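Local coordinates for protein glutamine synthetase (Helicobacter pylori, PDB 5ZLI) that is a type I-beta glutamine synthetase, assembled from twelve copies of a chain that combines a beta-grasp domain with a larger catalytic domain, at residues 133-138 with 281-286; 144-149 with 161-166; 298-303 with 362-367. All coordinates share one frame; numbering follows the deposited sequence.

Contact 1 (133-138 with 281-286)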
# COMPACT_ATOMS: atom_id res chain seq x y z
N VAL B 133 -10.92 -66.58 -15.24
CA VAL B 133 -10.74 -65.14 -15.19
C VAL B 133 -11.14 -64.68 -13.80
O VAL B 133 -11.91 -65.35 -13.12
CB VAL B 133 -11.59 -64.44 -16.27
CG1 VAL B 133 -11.19 -62.98 -16.37
CG2 VAL B 133 -11.48 -65.15 -17.60
N ALA B 134 -10.56 -63.57 -13.35
CA ALA B 134 -11.02 -62.89 -12.15
C ALA B 134 -11.29 -61.44 -12.53
O ALA B 134 -10.35 -60.71 -12.86
CB ALA B 134 -10.03 -62.98 -10.99
N TYR B 135 -12.56 -61.05 -12.55
CA TYR B 135 -12.96 -59.72 -13.01
C TYR B 135 -12.99 -58.73 -11.86
O TYR B 135 -13.64 -59.00 -10.84
CB TYR B 135 -14.33 -59.78 -13.68
CG TYR B 135 -14.32 -60.40 -15.04
CD1 TYR B 135 -13.80 -59.72 -16.12
CD2 TYR B 135 -14.86 -61.67 -15.26
CE1 TYR B 135 -13.79 -60.27 -17.40
CE2 TYR B 135 -14.87 -62.24 -16.54
CZ TYR B 135 -14.32 -61.52 -17.61
OH TYR B 135 -14.30 -62.02 -18.89
N PHE B 136 -12.34 -57.57 -12.04
CA PHE B 136 -12.33 -56.50 -11.04
C PHE B 136 -12.80 -55.20 -11.66
O PHE B 136 -12.38 -54.83 -12.76
CB PHE B 136 -10.93 -56.20 -10.46
CG PHE B 136 -10.45 -57.17 -9.43
CD1 PHE B 136 -10.03 -58.44 -9.80
CD2 PHE B 136 -10.41 -56.82 -8.10
CE1 PHE B 136 -9.57 -59.32 -8.84
CE2 PHE B 136 -9.96 -57.72 -7.14
CZ PHE B 136 -9.54 -58.95 -7.52
N GLY B 137 -13.58 -54.44 -10.88
CA GLY B 137 -14.11 -53.16 -11.30
C GLY B 137 -14.09 -52.11 -10.21
O GLY B 137 -14.92 -52.15 -9.31
N ALA B 138 -13.18 -51.15 -10.31
CA ALA B 138 -12.93 -50.17 -9.26
C ALA B 138 -13.66 -48.85 -9.54
O ALA B 138 -13.72 -48.38 -10.68
CB ALA B 138 -11.43 -49.89 -9.11
N HIS B 281 -15.27 -54.09 -7.11
CA HIS B 281 -16.25 -55.11 -7.41
C HIS B 281 -15.56 -56.36 -7.94
O HIS B 281 -14.78 -56.27 -8.91
CB HIS B 281 -17.28 -54.60 -8.44
CG HIS B 281 -18.19 -53.51 -7.94
ND1 HIS B 281 -19.49 -53.38 -8.39
CD2 HIS B 281 -18.00 -52.50 -7.06
CE1 HIS B 281 -20.07 -52.35 -7.79
NE2 HIS B 281 -19.18 -51.80 -6.98
N VAL B 282 -15.84 -57.53 -7.35
CA VAL B 282 -15.19 -58.77 -7.81
C VAL B 282 -16.22 -59.77 -8.34
O VAL B 282 -17.35 -59.86 -7.86
CB VAL B 282 -14.34 -59.43 -6.70
CG1 VAL B 282 -13.30 -58.47 -6.16
CG2 VAL B 282 -15.24 -59.92 -5.58
N SER B 283 -15.82 -60.52 -9.37
CA SER B 283 -16.46 -61.78 -9.72
C SER B 283 -15.36 -62.68 -10.26
O SER B 283 -14.40 -62.21 -10.90
CB SER B 283 -17.57 -61.69 -10.80
OG SER B 283 -17.12 -61.28 -12.10
N VAL B 284 -15.49 -63.98 -10.00
CA VAL B 284 -14.61 -64.98 -10.59
C VAL B 284 -15.45 -65.79 -11.57
O VAL B 284 -16.50 -66.32 -11.20
CB VAL B 284 -14.00 -65.88 -9.51
CG1 VAL B 284 -13.06 -66.85 -10.15
CG2 VAL B 284 -13.32 -65.04 -8.47
N TRP B 285 -14.96 -65.93 -12.81
CA TRP B 285 -15.65 -66.71 -13.82
C TRP B 285 -14.75 -67.85 -14.27
O TRP B 285 -13.52 -67.81 -14.12
CB TRP B 285 -16.04 -65.87 -15.05
CG TRP B 285 -16.98 -64.76 -14.75
CD1 TRP B 285 -16.92 -63.91 -13.70
CD2 TRP B 285 -18.14 -64.40 -15.50
NE1 TRP B 285 -17.96 -63.02 -13.75
CE2 TRP B 285 -18.73 -63.31 -14.85
CE3 TRP B 285 -18.74 -64.90 -16.66
CZ2 TRP B 285 -19.89 -62.70 -15.31
CZ3 TRP B 285 -19.89 -64.29 -17.12
CH2 TRP B 285 -20.46 -63.20 -16.44
N LYS B 286 -15.37 -68.89 -14.80
CA LYS B 286 -14.62 -70.00 -15.37
C LYS B 286 -15.47 -70.60 -16.47
O LYS B 286 -16.67 -70.82 -16.28
CB LYS B 286 -14.25 -71.07 -14.33
CG LYS B 286 -13.44 -72.28 -14.86
CD LYS B 286 -13.14 -73.25 -13.71
CE LYS B 286 -12.25 -74.44 -14.09
NZ LYS B 286 -13.02 -75.59 -14.64
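Y135 and W285 meet on one surface of an antiparallel strand pair, and the tyrosine is worth following outward. Its CB lies 3.5 Å from S283 OG, on the residue directly across the strands. CG is anti to the carbonyl carbon (chi1 -74°), which swings the ring along the strand pair to the neighbouring indole. There CD2 comes within 3.4 Å of W285 CD1, and CE2 follows at 3.7 Å from W285 CG. The tyrosine edge thus points at the face of the five-membered ring, a T-shaped stack with planes at 82° and centroids 4.8 Å apart. V133 CG1 covers the centre of one tyrosine face.

On the other surface F136 and V282 lie side by side, with F136 CE2 3.6 Å from V282 CG1. Backbone bonds run both ways in the hydrogen-bonded pairs V133-W285, Y135-S283 and G137-H281; S283 N to Y135 O measures 3.0 Å.

The two strands sit centrally in the large mixed sheet of the catalytic domain: F136 is bonded through its backbone to G236, and V282 to F366. Helices 238-258 and 302-313 pack on the F136 and V282 surface, L238 and A241 against F136 and F307 against V282, while the ring of F381 stacks on F136.

Contact 2 (144-149 with 161-166)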
# COMPACT_ATOMS: atom_id res chain seq x y z
N ILE B 144 -11.28 -32.59 -6.88
CA ILE B 144 -10.63 -31.61 -7.72
C ILE B 144 -10.61 -30.34 -6.93
O ILE B 144 -11.66 -29.76 -6.63
CB ILE B 144 -11.34 -31.43 -9.05
CG1 ILE B 144 -11.19 -32.74 -9.84
CG2 ILE B 144 -10.81 -30.14 -9.72
CD1 ILE B 144 -11.48 -32.62 -11.32
N PHE B 145 -9.43 -29.94 -6.50
CA PHE B 145 -9.26 -28.74 -5.71
C PHE B 145 -8.73 -27.59 -6.57
O PHE B 145 -8.30 -27.77 -7.71
CB PHE B 145 -8.36 -29.06 -4.52
CG PHE B 145 -8.98 -30.02 -3.50
CD1 PHE B 145 -10.24 -29.74 -2.94
CD2 PHE B 145 -8.30 -31.16 -3.09
CE1 PHE B 145 -10.81 -30.58 -2.00
CE2 PHE B 145 -8.86 -32.02 -2.14
CZ PHE B 145 -10.11 -31.73 -1.60
N ASP B 146 -8.82 -26.38 -6.01
CA ASP B 146 -8.18 -25.22 -6.64
C ASP B 146 -6.74 -25.06 -6.20
O ASP B 146 -5.88 -24.66 -6.99
CB ASP B 146 -8.95 -23.92 -6.34
CG ASP B 146 -10.35 -23.94 -6.86
OD1 ASP B 146 -10.55 -24.56 -7.93
OD2 ASP B 146 -11.25 -23.33 -6.24
N SER B 147 -6.49 -25.36 -4.94
CA SER B 147 -5.21 -25.09 -4.31
C SER B 147 -4.94 -26.11 -3.22
O SER B 147 -5.84 -26.59 -2.54
CB SER B 147 -5.21 -23.68 -3.70
OG SER B 147 -4.05 -23.44 -2.92
N ILE B 148 -3.66 -26.41 -3.05
CA ILE B 148 -3.20 -27.20 -1.94
C ILE B 148 -1.91 -26.53 -1.47
O ILE B 148 -1.11 -26.10 -2.29
CB ILE B 148 -3.02 -28.68 -2.34
CG1 ILE B 148 -2.18 -29.43 -1.31
CG2 ILE B 148 -2.57 -28.79 -3.76
CD1 ILE B 148 -2.82 -29.44 0.09
N LYS B 149 -1.79 -26.29 -0.16
CA LYS B 149 -0.61 -25.64 0.40
C LYS B 149 -0.14 -26.45 1.59
O LYS B 149 -0.94 -26.79 2.46
CB LYS B 149 -0.89 -24.20 0.84
CG LYS B 149 -1.31 -23.25 -0.28
CD LYS B 149 -1.12 -21.79 0.12
CE LYS B 149 -2.07 -20.88 -0.67
NZ LYS B 149 -2.08 -19.47 -0.17
N VAL B 161 -6.29 -27.29 1.72
CA VAL B 161 -6.90 -27.44 0.42
C VAL B 161 -7.87 -26.29 0.27
O VAL B 161 -8.38 -25.75 1.26
CB VAL B 161 -7.60 -28.80 0.28
CG1 VAL B 161 -6.57 -29.87 0.30
CG2 VAL B 161 -8.57 -28.96 1.42
N ASP B 162 -8.15 -25.91 -0.97
CA ASP B 162 -9.11 -24.86 -1.18
C ASP B 162 -9.88 -25.19 -2.44
O ASP B 162 -9.34 -25.79 -3.38
CB ASP B 162 -8.47 -23.47 -1.28
CG ASP B 162 -9.41 -22.36 -0.80
OD1 ASP B 162 -9.67 -22.31 0.42
OD2 ASP B 162 -9.90 -21.57 -1.64
N SER B 163 -11.16 -24.82 -2.42
CA SER B 163 -12.09 -25.08 -3.49
C SER B 163 -13.12 -23.98 -3.49
O SER B 163 -13.45 -23.41 -2.44
CB SER B 163 -12.82 -26.42 -3.31
OG SER B 163 -13.50 -26.75 -4.52
N GLU B 164 -13.63 -23.66 -4.69
CA GLU B 164 -14.65 -22.63 -4.75
C GLU B 164 -15.95 -23.08 -4.10
O GLU B 164 -16.71 -22.24 -3.62
CB GLU B 164 -14.90 -22.23 -6.18
CG GLU B 164 -15.66 -20.94 -6.28
CD GLU B 164 -15.53 -20.34 -7.64
OE1 GLU B 164 -15.38 -21.14 -8.60
OE2 GLU B 164 -15.56 -19.09 -7.74
N GLU B 165 -16.19 -24.39 -4.06
CA GLU B 165 -17.40 -24.97 -3.50
C GLU B 165 -17.36 -25.10 -1.98
O GLU B 165 -18.37 -25.47 -1.39
CB GLU B 165 -17.61 -26.35 -4.10
CG GLU B 165 -17.50 -26.42 -5.62
CD GLU B 165 -18.07 -27.73 -6.18
OE1 GLU B 165 -18.51 -28.57 -5.36
OE2 GLU B 165 -18.06 -27.94 -7.42
N GLY B 166 -16.21 -24.86 -1.35
CA GLY B 166 -16.08 -25.20 0.06
C GLY B 166 -16.83 -24.24 0.96
O GLY B 166 -16.79 -23.02 0.78
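V161 sits squarely over the phenyl ring of F145. Its CB stands 4.0 Å from the ring centroid and only 3° off the normal, a CH-pi contact with the valine aimed at the middle of one face. CG1 leans to the rim, where it lies 4.0 Å from F145 CE2, and on its other flank it meets I148 CD1 at 3.8 Å. With CG1 placed beside the backbone N (chi1 -67°), one methyl group serves both neighbours. The phenyl ring turns its edge, near its own plane, to S163 CB, so valine and serine approach it from different directions.

Beneath these side chains the strand is interrupted. D146 and S147 both face D162, a classic beta bulge, and the single carbonyl oxygen D162 O accepts from two backbone donors: D146 N at 2.7 Å, in the carbonyl plane, and S147 N at 3.3 Å, tilted from it. D162 N returns a bond to S147 O at 2.9 Å. The bulge marks the passage from strand 133-145 into the hairpin of strands 147-153 and 156-162. Around it, F475 and Y479 of a neighbouring subunit pack on V161 and F145, and in another subunit S173 OG is hydrogen-bonded to K149 NZ.

At the bulge the carboxylate of D146 lies beside the turn S163-G166, its OD2 2.9 Å from E164 N. Its OD1 makes a salt bridge to K261, which probably offsets the charge of D146 itself; D162 OD2, 5.1 Å from D146 OD2, is hydrogen-bonded to N169. The contact therefore pairs an apolar, ring-centred side with an acidic one, where D146 and D162 bring like charges that K261 and N169 probably make tolerable.

Contact 3 (298-303 with 362-367)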
# COMPACT_ATOMS: atom_id res chain seq x y z
N LYS B 298 -28.58 -64.60 -1.40
CA LYS B 298 -29.20 -63.63 -2.31
C LYS B 298 -28.61 -63.59 -3.73
O LYS B 298 -28.16 -62.54 -4.19
CB LYS B 298 -29.18 -62.25 -1.68
CG LYS B 298 -30.11 -62.18 -0.46
CD LYS B 298 -29.86 -60.95 0.39
CE LYS B 298 -30.90 -60.83 1.50
NZ LYS B 298 -30.58 -59.70 2.42
N GLY B 299 -28.60 -64.72 -4.42
CA GLY B 299 -28.08 -64.78 -5.76
C GLY B 299 -26.60 -65.06 -5.82
O GLY B 299 -25.97 -64.80 -6.85
N LEU B 300 -26.03 -65.58 -4.74
CA LEU B 300 -24.61 -65.84 -4.67
C LEU B 300 -24.39 -67.32 -4.38
O LEU B 300 -25.19 -67.95 -3.70
CB LEU B 300 -23.98 -65.03 -3.56
CG LEU B 300 -24.10 -63.51 -3.75
CD1 LEU B 300 -23.80 -62.84 -2.41
CD2 LEU B 300 -23.21 -62.96 -4.90
N SER B 301 -23.26 -67.83 -4.84
CA SER B 301 -22.98 -69.25 -4.69
C SER B 301 -22.19 -69.54 -3.42
O SER B 301 -21.56 -68.67 -2.81
CB SER B 301 -22.24 -69.76 -5.93
OG SER B 301 -21.09 -68.98 -6.23
N GLU B 302 -22.26 -70.81 -2.99
CA GLU B 302 -21.36 -71.31 -1.96
C GLU B 302 -19.92 -70.93 -2.29
O GLU B 302 -19.17 -70.47 -1.43
CB GLU B 302 -21.53 -72.84 -1.83
CG GLU B 302 -20.39 -73.62 -1.17
CD GLU B 302 -20.46 -75.14 -1.45
OE1 GLU B 302 -21.50 -75.61 -1.97
OE2 GLU B 302 -19.46 -75.85 -1.16
N PHE B 303 -19.54 -71.07 -3.56
CA PHE B 303 -18.21 -70.69 -4.01
C PHE B 303 -17.91 -69.23 -3.66
O PHE B 303 -16.84 -68.91 -3.12
CB PHE B 303 -18.11 -70.93 -5.51
CG PHE B 303 -16.77 -70.61 -6.10
CD1 PHE B 303 -15.74 -71.52 -6.03
CD2 PHE B 303 -16.54 -69.40 -6.72
CE1 PHE B 303 -14.49 -71.24 -6.58
CE2 PHE B 303 -15.30 -69.10 -7.26
CZ PHE B 303 -14.27 -70.03 -7.19
N ASN B 362 -25.40 -62.96 -14.70
CA ASN B 362 -24.24 -62.35 -15.33
C ASN B 362 -23.58 -61.30 -14.46
O ASN B 362 -22.41 -60.99 -14.67
CB ASN B 362 -24.62 -61.71 -16.68
CG ASN B 362 -24.73 -62.73 -17.79
OD1 ASN B 362 -24.25 -63.85 -17.67
ND2 ASN B 362 -25.39 -62.35 -18.89
N SER B 363 -24.31 -60.73 -13.51
CA SER B 363 -23.78 -59.62 -12.72
C SER B 363 -23.49 -59.98 -11.27
O SER B 363 -23.03 -59.10 -10.53
CB SER B 363 -24.77 -58.45 -12.74
OG SER B 363 -25.85 -58.72 -11.86
N ALA B 364 -23.71 -61.22 -10.86
CA ALA B 364 -23.50 -61.54 -9.46
C ALA B 364 -22.06 -61.20 -9.07
O ALA B 364 -21.13 -61.45 -9.84
CB ALA B 364 -23.80 -63.01 -9.20
N ARG B 365 -21.91 -60.56 -7.91
CA ARG B 365 -20.63 -59.98 -7.55
C ARG B 365 -20.71 -59.48 -6.13
O ARG B 365 -21.80 -59.27 -5.59
CB ARG B 365 -20.26 -58.82 -8.48
CG ARG B 365 -20.58 -57.47 -7.87
CD ARG B 365 -20.88 -56.42 -8.89
NE ARG B 365 -22.12 -55.72 -8.56
CZ ARG B 365 -22.73 -54.88 -9.39
NH1 ARG B 365 -22.20 -54.67 -10.59
NH2 ARG B 365 -23.86 -54.27 -9.03
N PHE B 366 -19.55 -59.27 -5.53
CA PHE B 366 -19.46 -58.47 -4.32
C PHE B 366 -18.90 -57.09 -4.64
O PHE B 366 -18.32 -56.86 -5.71
CB PHE B 366 -18.56 -59.15 -3.28
CG PHE B 366 -19.07 -60.46 -2.81
CD1 PHE B 366 -18.35 -61.61 -3.05
CD2 PHE B 366 -20.23 -60.54 -2.06
CE1 PHE B 366 -18.81 -62.84 -2.57
CE2 PHE B 366 -20.69 -61.76 -1.58
CZ PHE B 366 -19.98 -62.92 -1.83
N GLU B 367 -19.10 -56.16 -3.71
CA GLU B 367 -18.38 -54.89 -3.73
C GLU B 367 -17.70 -54.68 -2.38
O GLU B 367 -18.38 -54.68 -1.34
CB GLU B 367 -19.31 -53.72 -4.06
CG GLU B 367 -18.71 -52.36 -3.72
CD GLU B 367 -19.75 -51.25 -3.71
OE1 GLU B 367 -20.30 -50.93 -4.79
OE2 GLU B 367 -20.05 -50.76 -2.60
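The phenyl ring of F366 takes L300 obliquely: CD1 of the leucine lies 3.4 Å from F366 CE2 and 3.9 Å from F366 CZ, touching the far corner of the ring at a slant. Other parts of the chain also pack on this ring. F292 meets it ring to ring, with planes at about 65°, and V353 and L308 touch it from a strand and a helix.

L300 does most of the work on its side. A chi1 of -62° turns its fork toward 362-367, and the two methyl groups reach different targets. CD1 goes to the phenyl ring, while CD2 lies against the backbone next to it, 4.0 Å from R365 O and 4.3 Å from A364 CB. The alanine methyl in turn sits 3.7 Å from G299 O, extending the contact one residue back along the loop. L300 is also touched by I355 and I359.

Just after L300, S301 is the N-cap of helix 302-313, its OG bonded to A304 N, so the leucine is delivered from a point where the chain is about to become helical.

Between the two segments everything is van der Waals contact, without a hydrogen bond. The carbonyl A364 O instead accepts from N290 ND2, outside both segments. Cohesion between the loop and the start of strand 366-368 thus comes from burying leucine, alanine and phenylalanine side chains.

All three contacts belong to the catalytic domain and reach one large mixed sheet. Contacts 1 and 3 are close, their centres about 11 Å apart, since strands 278-286 and 366-368 are neighbours in the sheet; V282 N and F366 O, 3.1 Å apart, join them directly. Contact 2 lies beyond the chain's centre, its own centre about 36 Å from that of contact 1 and about 40 Å from that of contact 3. Strand 133-145 links contacts 1 and 2, giving its first residues to contact 1 and its last to contact 2. In sequence, contact 2 falls within the 143-residue separation of contact 1, and contact 3 follows both. One strand thereby connects the sheet interior to a hairpin that touches two other subunits.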